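Local coordinates for protein Tas1 (PDB 6OX6) that is a type VI secretion toxin that pyrophosphorylates adenosine nucleotides to (p)ppApp, depleting ADP and ATP in competitor cells, at residues L343-T351 with I362-K373; P398-W409 with I422-Y430. All blocks are in the same frame, centred on the assembly; numbering follows the deposited sequence. Where two conformers were deposited one is given.

The two contacts follow one another along the chain: interaction 1 is complete before interaction 2 begins, and their centres lie about 13 Å apart. Interaction 1 lies deep in the fold, about 6 Å from the centre of the chain, on the hairpin of strands 347-353 and 359-365 in the mixed five-stranded sheet and on helix 367-373. Interaction 2, about 16 Å from that centre, pairs helix 402-410 with helix 419-435. The two touch directly: Leu343 O meets Ser426 OG, probably as a hydrogen bond, and Lys373 O likewise takes His403 N. The helix pair is thus joined to the loop leading into strand 347-353 and to the helix after the hairpin, and both contacts also reach the immunity protein's chain.

Interaction 1 (L343-T351 with I362-K373); sequences LGYSGVNST and IQVNSPEMIYAK. With ACT (acetate ion), chain I; ACT (acetate ion), chain E.
Val348 and Val364 lie side by side, their CB atoms 3.9 Å apart, on the face of the hairpin that helix 319-328 covers. Their backbones exchange two hydrogen bonds, Val348 N to Val364 O and Val364 N to Val348 O. Further along the same face Ser350 OG donates to Ile362 O at 2.8 Å, meeting a lone pair in the carbonyl plane; with chi1 at 71° the hydroxyl sits between its own backbone N and carbonyl carbon, turned to the neighbouring strand. These antiparallel strands, 347-353 and 359-365, are the hairpin at one side of which strand 332-336 continues the sheet and at the other strand 308-313. Where they run out, Asn365 closes the end: its ND2 gives a good bond to Ser346 O (2.9 Å, 151°), again on a lone pair, and a weak, bent one to Tyr345 OH. Its OD1 accepts from Ser366 N and from a water that also meets Ser346 OG, whose other partner is Arg434. The bent side chain of selenomethionine Met369, reaching over from helix 367-373, puts CE 3.3 Å from Tyr345 CD2, while Lys373 crosses the tyrosine at about a right angle, CD 3.6 Å from CE2. The opposite face of the hairpin is looser. Asn349 OD1 lies 3.5 Å from Gln363 CG, and Asn349 also packs on Phe20 of the Pa14_01140 chain. Of two acetates, probably from the crystallisation liquor, one takes Lys373 NZ at 2.6 Å and a weak Gln363 NE2 bond; the other is met weakly by Asn349 ND2.

Interaction 2 (P398-W409 with I422-Y430); sequences PGGQGHKYYEDW and IAEKSRAYY
An antiparallel helix pair, 402-410 against 419-435, is flanked at one end by a loop that meets one face and the edge of the Tyr429 ring. Within that loop Pro398 O lies at the ring edge, 2.7 Å from Tyr429 OH; Ala372 O is also within reach, and which acceptor takes the single proton is not settled. Gln401 CB rests over one face, 3.7 Å from the ring centroid, and Gln401 NE2 bonds almost straight to Gly399 O (175°), bracing the turn. Tyr405 presents its edge to Tyr429 in an offset edge-to-face pair, centroids 5.8 Å apart, with CE2 3.7 Å from Tyr429 CB. The short helix segments cross at -164° with axes 9.5 Å apart. With CG anti to its carbonyl carbon (chi1 -61°), the Tyr405 ring lies over the backbone at Lys425 and Ser426, Ser426 CA making an off-centre CH-pi contact. A water donates to both Gly402 O and Ser426 OG, which also bonds Leu343 O. Gly402 brings its CA within 3.2 Å of Tyr430 OH. Toward the far end Ile422 sets CG2 3.8 Å from Tyr405 O and lays CD1 against Asp408 CB. Ala423 CB comes within 4.1 Å of Trp409 NE1; Trp409 makes a cation-pi contact with Lys5 of the immunity protein Pa14_01140.

Interaction 1 (L343-T351 with I362-K373)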
loop_
_atom_site.group_PDB
_atom_site.type_symbol
_atom_site.label_atom_id
_atom_site.label_comp_id
_atom_site.label_asym_id
_atom_site.label_seq_id
_atom_site.Cartn_x
_atom_site.Cartn_y
_atom_site.Cartn_z
ATOM N N LEU A 343 -12.319 -0.468 1.647
ATOM C CA LEU A 343 -12.540 -1.168 0.394
ATOM C C LEU A 343 -12.554 -2.689 0.540
ATOM O O LEU A 343 -12.719 -3.376 -0.462
ATOM C CB LEU A 343 -11.467 -0.766 -0.620
ATOM C CG LEU A 343 -11.280 0.747 -0.878
ATOM C CD1 LEU A 343 -10.334 0.946 -2.102
ATOM C CD2 LEU A 343 -12.560 1.481 -1.078
ATOM N N GLY A 344 -12.380 -3.230 1.741
ATOM C CA GLY A 344 -12.565 -4.663 1.952
ATOM C C GLY A 344 -11.490 -5.556 1.378
ATOM O O GLY A 344 -11.678 -6.780 1.317
ATOM N N TYR A 345 -10.348 -4.996 1.000
ATOM C CA TYR A 345 -9.262 -5.801 0.477
ATOM C C TYR A 345 -8.604 -6.590 1.617
ATOM O O TYR A 345 -8.729 -6.240 2.795
ATOM C CB TYR A 345 -8.253 -4.886 -0.240
ATOM C CG TYR A 345 -7.061 -5.588 -0.881
ATOM C CD1 TYR A 345 -5.770 -5.318 -0.455
ATOM C CD2 TYR A 345 -7.239 -6.525 -1.893
ATOM C CE1 TYR A 345 -4.666 -5.961 -1.028
ATOM C CE2 TYR A 345 -6.158 -7.167 -2.481
ATOM C CZ TYR A 345 -4.875 -6.868 -2.043
ATOM O OH TYR A 345 -3.789 -7.491 -2.589
ATOM N N SER A 346 -7.950 -7.704 1.268
ATOM C CA SER A 346 -7.137 -8.435 2.240
ATOM C C SER A 346 -5.834 -8.877 1.589
ATOM O O SER A 346 -5.768 -9.085 0.379
ATOM C CB SER A 346 -7.874 -9.658 2.834
ATOM O OG SER A 346 -8.419 -10.473 1.811
ATOM N N GLY A 347 -4.794 -9.000 2.399
ATOM C CA GLY A 347 -3.463 -9.268 1.890
ATOM C C GLY A 347 -2.422 -8.813 2.895
ATOM O O GLY A 347 -2.737 -8.309 3.968
ATOM N N VAL A 348 -1.162 -8.996 2.520
ATOM C CA VAL A 348 -0.040 -8.635 3.377
ATOM C C VAL A 348 0.873 -7.713 2.606
ATOM O O VAL A 348 1.137 -7.942 1.421
ATOM C CB VAL A 348 0.755 -9.867 3.855
ATOM C CG1 VAL A 348 2.044 -9.441 4.601
ATOM C CG2 VAL A 348 -0.119 -10.725 4.701
ATOM N N ASN A 349 1.367 -6.684 3.284
ATOM C CA ASN A 349 2.428 -5.844 2.751
ATOM C C ASN A 349 3.516 -5.724 3.807
ATOM O O ASN A 349 3.237 -5.670 5.006
ATOM C CB ASN A 349 1.897 -4.456 2.332
ATOM C CG ASN A 349 2.867 -3.702 1.441
ATOM O OD1 ASN A 349 3.934 -4.210 1.083
ATOM N ND2 ASN A 349 2.479 -2.495 1.039
ATOM N N SER A 350 4.758 -5.708 3.363
ATOM C CA SER A 350 5.844 -5.604 4.309
ATOM C C SER A 350 6.941 -4.768 3.691
ATOM O O SER A 350 7.087 -4.702 2.464
ATOM C CB SER A 350 6.377 -6.979 4.704
ATOM O OG SER A 350 7.085 -7.560 3.628
ATOM N N THR A 351 7.721 -4.147 4.557
ATOM C CA THR A 351 8.845 -3.320 4.163
ATOM C C THR A 351 10.077 -3.890 4.822
ATOM O O THR A 351 10.093 -4.077 6.046
ATOM C CB THR A 351 8.652 -1.867 4.606
ATOM O OG1 THR A 351 7.416 -1.377 4.080
ATOM C CG2 THR A 351 9.813 -0.996 4.121
ATOM N N ILE A 362 7.901 -6.325 0.058
ATOM C CA ILE A 362 7.458 -7.677 -0.283
ATOM C C ILE A 362 5.978 -7.822 0.064
ATOM O O ILE A 362 5.603 -7.793 1.243
ATOM C CB ILE A 362 8.273 -8.758 0.429
ATOM C CG1 ILE A 362 9.743 -8.670 0.046
ATOM C CG2 ILE A 362 7.732 -10.099 0.019
ATOM C CD1 ILE A 362 10.637 -9.607 0.866
ATOM N N GLN A 363 5.147 -8.029 -0.948
ATOM C CA GLN A 363 3.722 -8.245 -0.738
ATOM C C GLN A 363 3.412 -9.729 -0.794
ATOM O O GLN A 363 4.091 -10.492 -1.480
ATOM C CB GLN A 363 2.895 -7.537 -1.801
ATOM C CG GLN A 363 2.994 -6.047 -1.765
ATOM C CD GLN A 363 2.089 -5.441 -2.791
ATOM O OE1 GLN A 363 2.430 -5.360 -3.966
ATOM N NE2 GLN A 363 0.907 -5.074 -2.372
ATOM N N VAL A 364 2.356 -10.129 -0.099
ATOM C CA VAL A 364 1.934 -11.521 -0.067
ATOM C C VAL A 364 0.426 -11.563 -0.200
ATOM O O VAL A 364 -0.286 -10.775 0.434
ATOM C CB VAL A 364 2.357 -12.244 1.233
ATOM C CG1 VAL A 364 2.264 -13.722 1.018
ATOM C CG2 VAL A 364 3.783 -11.846 1.681
ATOM N N ASN A 365 -0.065 -12.506 -0.994
ATOM C CA ASN A 365 -1.507 -12.684 -1.133
ATOM C C ASN A 365 -1.759 -14.036 -1.770
ATOM O O ASN A 365 -0.835 -14.701 -2.242
ATOM C CB ASN A 365 -2.148 -11.583 -1.983
ATOM C CG ASN A 365 -3.471 -11.103 -1.399
ATOM O OD1 ASN A 365 -4.208 -11.888 -0.799
ATOM N ND2 ASN A 365 -3.758 -9.813 -1.535
ATOM N N SER A 366 -3.033 -14.428 -1.779
ATOM C CA SER A 366 -3.476 -15.656 -2.406
ATOM C C SER A 366 -3.787 -15.434 -3.885
ATOM O O SER A 366 -3.962 -14.294 -4.340
ATOM C CB SER A 366 -4.717 -16.183 -1.695
ATOM O OG SER A 366 -5.747 -15.214 -1.727
ATOM N N PRO A 367 -3.854 -16.514 -4.669
ATOM C CA PRO A 367 -4.281 -16.352 -6.068
ATOM C C PRO A 367 -5.692 -15.795 -6.192
ATOM O O PRO A 367 -5.963 -15.013 -7.116
ATOM C CB PRO A 367 -4.179 -17.777 -6.644
ATOM C CG PRO A 367 -3.262 -18.524 -5.706
ATOM C CD PRO A 367 -3.504 -17.913 -4.354
ATOM N N GLU A 368 -6.590 -16.149 -5.275
ATOM C CA GLU A 368 -7.967 -15.678 -5.379
ATOM C C GLU A 368 -8.038 -14.165 -5.237
ATOM O O GLU A 368 -8.766 -13.492 -5.978
ATOM C CB GLU A 368 -8.845 -16.359 -4.322
ATOM C CG GLU A 368 -9.054 -17.851 -4.558
ATOM C CD GLU A 368 -7.784 -18.697 -4.336
ATOM O OE1 GLU A 368 -6.805 -18.180 -3.749
ATOM O OE2 GLU A 368 -7.760 -19.880 -4.758
HETATM N N MSE A 369 -7.288 -13.625 -4.283
HETATM C CA MSE A 369 -7.283 -12.194 -4.033
HETATM C C MSE A 369 -6.690 -11.426 -5.180
HETATM O O MSE A 369 -7.197 -10.336 -5.522
HETATM C CB MSE A 369 -6.475 -11.910 -2.772
HETATM C CG MSE A 369 -7.286 -12.230 -1.522
HETATM SE SE MSE A 369 -9.069 -11.408 -1.666
HETATM C CE MSE A 369 -8.492 -9.539 -1.902
ATOM N N ILE A 370 -5.634 -11.960 -5.784
ATOM C CA ILE A 370 -4.966 -11.295 -6.902
ATOM C C ILE A 370 -5.844 -11.328 -8.145
ATOM O O ILE A 370 -5.966 -10.332 -8.868
ATOM C CB ILE A 370 -3.598 -11.937 -7.160
ATOM C CG1 ILE A 370 -2.615 -11.465 -6.074
ATOM C CG2 ILE A 370 -3.109 -11.560 -8.603
ATOM C CD1 ILE A 370 -1.428 -12.366 -5.873
ATOM N N TYR A 371 -6.457 -12.476 -8.420
ATOM C CA TYR A 371 -7.466 -12.558 -9.464
ATOM C C TYR A 371 -8.513 -11.468 -9.289
ATOM O O TYR A 371 -8.883 -10.771 -10.241
ATOM C CB TYR A 371 -8.129 -13.937 -9.422
ATOM C CG TYR A 371 -9.197 -14.123 -10.449
ATOM C CD1 TYR A 371 -10.542 -14.146 -10.095
ATOM C CD2 TYR A 371 -8.867 -14.277 -11.783
ATOM C CE1 TYR A 371 -11.531 -14.324 -11.059
ATOM C CE2 TYR A 371 -9.830 -14.443 -12.748
ATOM C CZ TYR A 371 -11.159 -14.463 -12.377
ATOM O OH TYR A 371 -12.104 -14.633 -13.355
ATOM N N ALA A 372 -8.979 -11.299 -8.057
ATOM C CA ALA A 372 -10.056 -10.359 -7.795
ATOM C C ALA A 372 -9.606 -8.927 -8.021
ATOM O O ALA A 372 -10.338 -8.127 -8.620
ATOM C CB ALA A 372 -10.556 -10.543 -6.367
ATOM N N LYS A 373 -8.405 -8.591 -7.564
ATOM C CA LYS A 373 -7.989 -7.204 -7.552
ATOM C C LYS A 373 -7.434 -6.738 -8.895
ATOM O O LYS A 373 -7.781 -5.648 -9.358
ATOM C CB LYS A 373 -6.943 -6.986 -6.462
ATOM C CG LYS A 373 -6.296 -5.612 -6.537
ATOM C CD LYS A 373 -5.180 -5.502 -5.496
ATOM C CE LYS A 373 -4.383 -4.228 -5.689
ATOM N NZ LYS A 373 -3.320 -4.094 -4.672
HETATM C C ACT I . -1.227 -7.132 -4.912
HETATM O O ACT I . -1.377 -5.895 -4.682
HETATM O OXT ACT I . -1.245 -7.736 -6.024
HETATM C CH3 ACT I . -0.980 -8.027 -3.627
HETATM C C ACT E . -1.491 -2.494 -0.459
HETATM O O ACT E . -0.690 -1.846 0.305
HETATM O OXT ACT E . -1.266 -3.509 -1.189
HETATM C CH3 ACT E . -2.953 -1.965 -0.494
HETATM O O HOH W 1 -5.996 -12.082 1.549
#

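Interaction 2 (P398-W409 with I422-Y430)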
loop_
_atom_site.group_PDB
_atom_site.type_symbol
_atom_site.label_atom_id
_atom_site.label_comp_id
_atom_site.label_asym_id
_atom_site.label_seq_id
_atom_site.Cartn_x
_atom_site.Cartn_y
_atom_site.Cartn_z
ATOM N N PRO A 398 -16.676 -12.322 -11.459
ATOM C CA PRO A 398 -15.754 -11.891 -12.509
ATOM C C PRO A 398 -14.488 -11.332 -11.873
ATOM O O PRO A 398 -14.527 -10.688 -10.824
ATOM C CB PRO A 398 -16.542 -10.820 -13.268
ATOM C CG PRO A 398 -17.680 -10.442 -12.342
ATOM C CD PRO A 398 -17.996 -11.685 -11.588
ATOM N N GLY A 399 -13.362 -11.633 -12.472
ATOM C CA GLY A 399 -12.109 -11.158 -11.930
ATOM C C GLY A 399 -11.860 -9.705 -12.273
ATOM O O GLY A 399 -12.512 -9.116 -13.137
ATOM N N GLY A 400 -10.908 -9.116 -11.558
ATOM C CA GLY A 400 -10.291 -7.884 -12.003
ATOM C C GLY A 400 -11.020 -6.600 -11.692
ATOM O O GLY A 400 -10.633 -5.553 -12.221
ATOM N N GLN A 401 -12.047 -6.632 -10.863
ATOM C CA GLN A 401 -12.803 -5.428 -10.542
ATOM C C GLN A 401 -12.191 -4.625 -9.399
ATOM O O GLN A 401 -12.458 -3.417 -9.299
ATOM C CB GLN A 401 -14.250 -5.809 -10.174
ATOM C CG GLN A 401 -14.958 -6.601 -11.263
ATOM C CD GLN A 401 -14.886 -5.861 -12.575
ATOM O OE1 GLN A 401 -15.521 -4.811 -12.738
ATOM N NE2 GLN A 401 -14.057 -6.356 -13.500
ATOM N N GLY A 402 -11.384 -5.265 -8.543
ATOM C CA GLY A 402 -10.924 -4.606 -7.322
ATOM C C GLY A 402 -10.181 -3.307 -7.582
ATOM O O GLY A 402 -10.478 -2.275 -6.967
ATOM N N HIS A 403 -9.171 -3.347 -8.455
ATOM C CA HIS A 403 -8.395 -2.145 -8.745
ATOM C C HIS A 403 -9.244 -1.040 -9.359
ATOM O O HIS A 403 -8.913 0.134 -9.192
ATOM C CB HIS A 403 -7.218 -2.469 -9.666
ATOM C CG HIS A 403 -7.599 -2.649 -11.112
ATOM N ND1 HIS A 403 -7.382 -1.678 -12.072
ATOM C CD2 HIS A 403 -8.177 -3.692 -11.758
ATOM C CE1 HIS A 403 -7.818 -2.113 -13.242
ATOM N NE2 HIS A 403 -8.315 -3.330 -13.079
ATOM N N LYS A 404 -10.356 -1.412 -9.986
ATOM C CA LYS A 404 -11.264 -0.438 -10.575
ATOM C C LYS A 404 -11.902 0.405 -9.470
ATOM O O LYS A 404 -11.883 1.634 -9.528
ATOM C CB LYS A 404 -12.346 -1.139 -11.399
ATOM C CG LYS A 404 -11.854 -1.692 -12.725
ATOM C CD LYS A 404 -12.964 -2.417 -13.468
ATOM C CE LYS A 404 -13.114 -1.891 -14.886
ATOM N NZ LYS A 404 -11.823 -1.917 -15.628
ATOM N N TYR A 405 -12.469 -0.261 -8.465
ATOM C CA TYR A 405 -13.098 0.434 -7.345
ATOM C C TYR A 405 -12.083 1.312 -6.614
ATOM O O TYR A 405 -12.414 2.409 -6.147
ATOM C CB TYR A 405 -13.707 -0.576 -6.360
ATOM C CG TYR A 405 -14.797 -1.470 -6.908
ATOM C CD1 TYR A 405 -15.931 -0.934 -7.494
ATOM C CD2 TYR A 405 -14.711 -2.857 -6.784
ATOM C CE1 TYR A 405 -16.956 -1.760 -7.964
ATOM C CE2 TYR A 405 -15.713 -3.696 -7.258
ATOM C CZ TYR A 405 -16.826 -3.144 -7.848
ATOM O OH TYR A 405 -17.818 -3.980 -8.308
ATOM N N TYR A 406 -10.852 0.826 -6.464
ATOM C CA TYR A 406 -9.835 1.630 -5.800
ATOM C C TYR A 406 -9.602 2.932 -6.563
ATOM O O TYR A 406 -9.600 4.016 -5.965
ATOM C CB TYR A 406 -8.550 0.811 -5.650
ATOM C CG TYR A 406 -7.349 1.652 -5.320
ATOM C CD1 TYR A 406 -7.164 2.165 -4.054
ATOM C CD2 TYR A 406 -6.416 1.953 -6.295
ATOM C CE1 TYR A 406 -6.051 2.977 -3.771
ATOM C CE2 TYR A 406 -5.311 2.739 -6.019
ATOM C CZ TYR A 406 -5.139 3.247 -4.758
ATOM O OH TYR A 406 -4.038 4.024 -4.501
ATOM N N GLU A 407 -9.511 2.851 -7.896
ATOM C CA GLU A 407 -9.254 4.034 -8.713
ATOM C C GLU A 407 -10.393 5.040 -8.593
ATOM O O GLU A 407 -10.157 6.242 -8.448
ATOM C CB GLU A 407 -9.047 3.630 -10.174
ATOM C CG GLU A 407 -7.764 2.833 -10.437
ATOM C CD GLU A 407 -7.820 1.942 -11.709
ATOM O OE1 GLU A 407 -8.795 2.043 -12.516
ATOM O OE2 GLU A 407 -6.867 1.135 -11.891
ATOM N N ASP A 408 -11.642 4.567 -8.648
ATOM C CA ASP A 408 -12.783 5.473 -8.479
ATOM C C ASP A 408 -12.841 6.083 -7.074
ATOM O O ASP A 408 -13.260 7.236 -6.902
ATOM C CB ASP A 408 -14.075 4.718 -8.777
ATOM C CG ASP A 408 -14.148 4.237 -10.239
ATOM O OD1 ASP A 408 -13.339 4.700 -11.072
ATOM O OD2 ASP A 408 -15.014 3.386 -10.532
ATOM N N TRP A 409 -12.460 5.316 -6.053
ATOM C CA TRP A 409 -12.532 5.819 -4.685
ATOM C C TRP A 409 -11.403 6.793 -4.397
ATOM O O TRP A 409 -11.623 7.832 -3.760
ATOM C CB TRP A 409 -12.494 4.645 -3.704
ATOM C CG TRP A 409 -12.664 5.006 -2.262
ATOM C CD1 TRP A 409 -13.856 5.191 -1.588
ATOM C CD2 TRP A 409 -11.621 5.200 -1.293
ATOM N NE1 TRP A 409 -13.599 5.465 -0.258
ATOM C CE2 TRP A 409 -12.244 5.486 -0.058
ATOM C CE3 TRP A 409 -10.219 5.149 -1.350
ATOM C CZ2 TRP A 409 -11.523 5.729 1.098
ATOM C CZ3 TRP A 409 -9.506 5.389 -0.192
ATOM C CH2 TRP A 409 -10.154 5.682 1.011
ATOM N N ILE A 422 -19.152 3.627 -3.252
ATOM C CA ILE A 422 -18.109 2.882 -3.959
ATOM C C ILE A 422 -17.423 1.910 -3.015
ATOM O O ILE A 422 -17.180 0.744 -3.355
ATOM C CB ILE A 422 -17.115 3.865 -4.603
ATOM C CG1 ILE A 422 -17.874 4.790 -5.563
ATOM C CG2 ILE A 422 -16.013 3.117 -5.360
ATOM C CD1 ILE A 422 -16.990 5.845 -6.204
ATOM N N ALA A 423 -17.125 2.362 -1.806
ATOM C CA ALA A 423 -16.489 1.484 -0.844
ATOM C C ALA A 423 -17.371 0.279 -0.527
ATOM O O ALA A 423 -16.874 -0.844 -0.389
ATOM C CB ALA A 423 -16.168 2.281 0.419
ATOM N N GLU A 424 -18.690 0.485 -0.454
ATOM C CA GLU A 424 -19.589 -0.629 -0.178
ATOM C C GLU A 424 -19.563 -1.656 -1.306
ATOM O O GLU A 424 -19.547 -2.859 -1.042
ATOM C CB GLU A 424 -21.015 -0.127 0.062
ATOM C CG GLU A 424 -21.944 -1.173 0.654
ATOM C CD GLU A 424 -23.153 -0.546 1.337
ATOM O OE1 GLU A 424 -24.207 -1.221 1.461
ATOM O OE2 GLU A 424 -23.045 0.640 1.734
ATOM N N LYS A 425 -19.495 -1.181 -2.545
ATOM C CA LYS A 425 -19.449 -2.062 -3.704
ATOM C C LYS A 425 -18.164 -2.881 -3.724
ATOM O O LYS A 425 -18.155 -4.031 -4.164
ATOM C CB LYS A 425 -19.570 -1.250 -4.996
ATOM C CG LYS A 425 -20.727 -0.264 -5.008
ATOM C CD LYS A 425 -21.951 -0.863 -5.680
ATOM C CE LYS A 425 -23.055 0.171 -5.842
ATOM N NZ LYS A 425 -22.764 1.121 -6.950
ATOM N N SER A 426 -17.080 -2.283 -3.241
ATOM C CA SER A 426 -15.778 -2.951 -3.213
ATOM C C SER A 426 -15.742 -4.027 -2.142
ATOM O O SER A 426 -15.307 -5.160 -2.404
ATOM C CB SER A 426 -14.679 -1.914 -2.995
ATOM O OG SER A 426 -13.392 -2.529 -3.005
ATOM N N ARG A 427 -16.291 -3.727 -0.957
ATOM C CA ARG A 427 -16.324 -4.707 0.122
ATOM C C ARG A 427 -17.207 -5.881 -0.254
ATOM O O ARG A 427 -16.847 -7.041 -0.015
ATOM C CB ARG A 427 -16.848 -4.074 1.415
ATOM C CG ARG A 427 -15.927 -3.026 2.014
ATOM C CD ARG A 427 -16.349 -2.677 3.457
ATOM N NE ARG A 427 -17.696 -2.121 3.507
ATOM C CZ ARG A 427 -17.983 -0.838 3.268
ATOM N NH1 ARG A 427 -17.009 0.029 2.982
ATOM N NH2 ARG A 427 -19.240 -0.415 3.345
ATOM N N ALA A 428 -18.367 -5.595 -0.849
ATOM C CA ALA A 428 -19.246 -6.682 -1.269
ATOM C C ALA A 428 -18.558 -7.557 -2.316
ATOM O O ALA A 428 -18.714 -8.785 -2.318
ATOM C CB ALA A 428 -20.557 -6.109 -1.800
ATOM N N TYR A 429 -17.756 -6.945 -3.192
ATOM C CA TYR A 429 -17.077 -7.717 -4.227
ATOM C C TYR A 429 -16.049 -8.647 -3.610
ATOM O O TYR A 429 -16.072 -9.862 -3.843
ATOM C CB TYR A 429 -16.420 -6.764 -5.235
ATOM C CG TYR A 429 -15.563 -7.438 -6.293
ATOM C CD1 TYR A 429 -16.140 -8.117 -7.380
ATOM C CD2 TYR A 429 -14.175 -7.344 -6.236
ATOM C CE1 TYR A 429 -15.331 -8.710 -8.361
ATOM C CE2 TYR A 429 -13.374 -7.939 -7.193
ATOM C CZ TYR A 429 -13.947 -8.621 -8.237
ATOM O OH TYR A 429 -13.094 -9.177 -9.169
ATOM N N TYR A 430 -15.131 -8.093 -2.824
ATOM C CA TYR A 430 -14.093 -8.919 -2.217
ATOM C C TYR A 430 -14.668 -9.945 -1.261
ATOM O O TYR A 430 -14.073 -11.011 -1.089
ATOM C CB TYR A 430 -13.106 -8.048 -1.467
ATOM C CG TYR A 430 -12.096 -7.374 -2.363
ATOM C CD1 TYR A 430 -11.401 -8.095 -3.345
ATOM C CD2 TYR A 430 -11.819 -6.021 -2.223
ATOM C CE1 TYR A 430 -10.439 -7.463 -4.164
ATOM C CE2 TYR A 430 -10.843 -5.393 -3.017
ATOM C CZ TYR A 430 -10.173 -6.123 -3.977
ATOM O OH TYR A 430 -9.218 -5.463 -4.745
HETATM O O HOH W 2 -10.921 -1.803 -4.222
#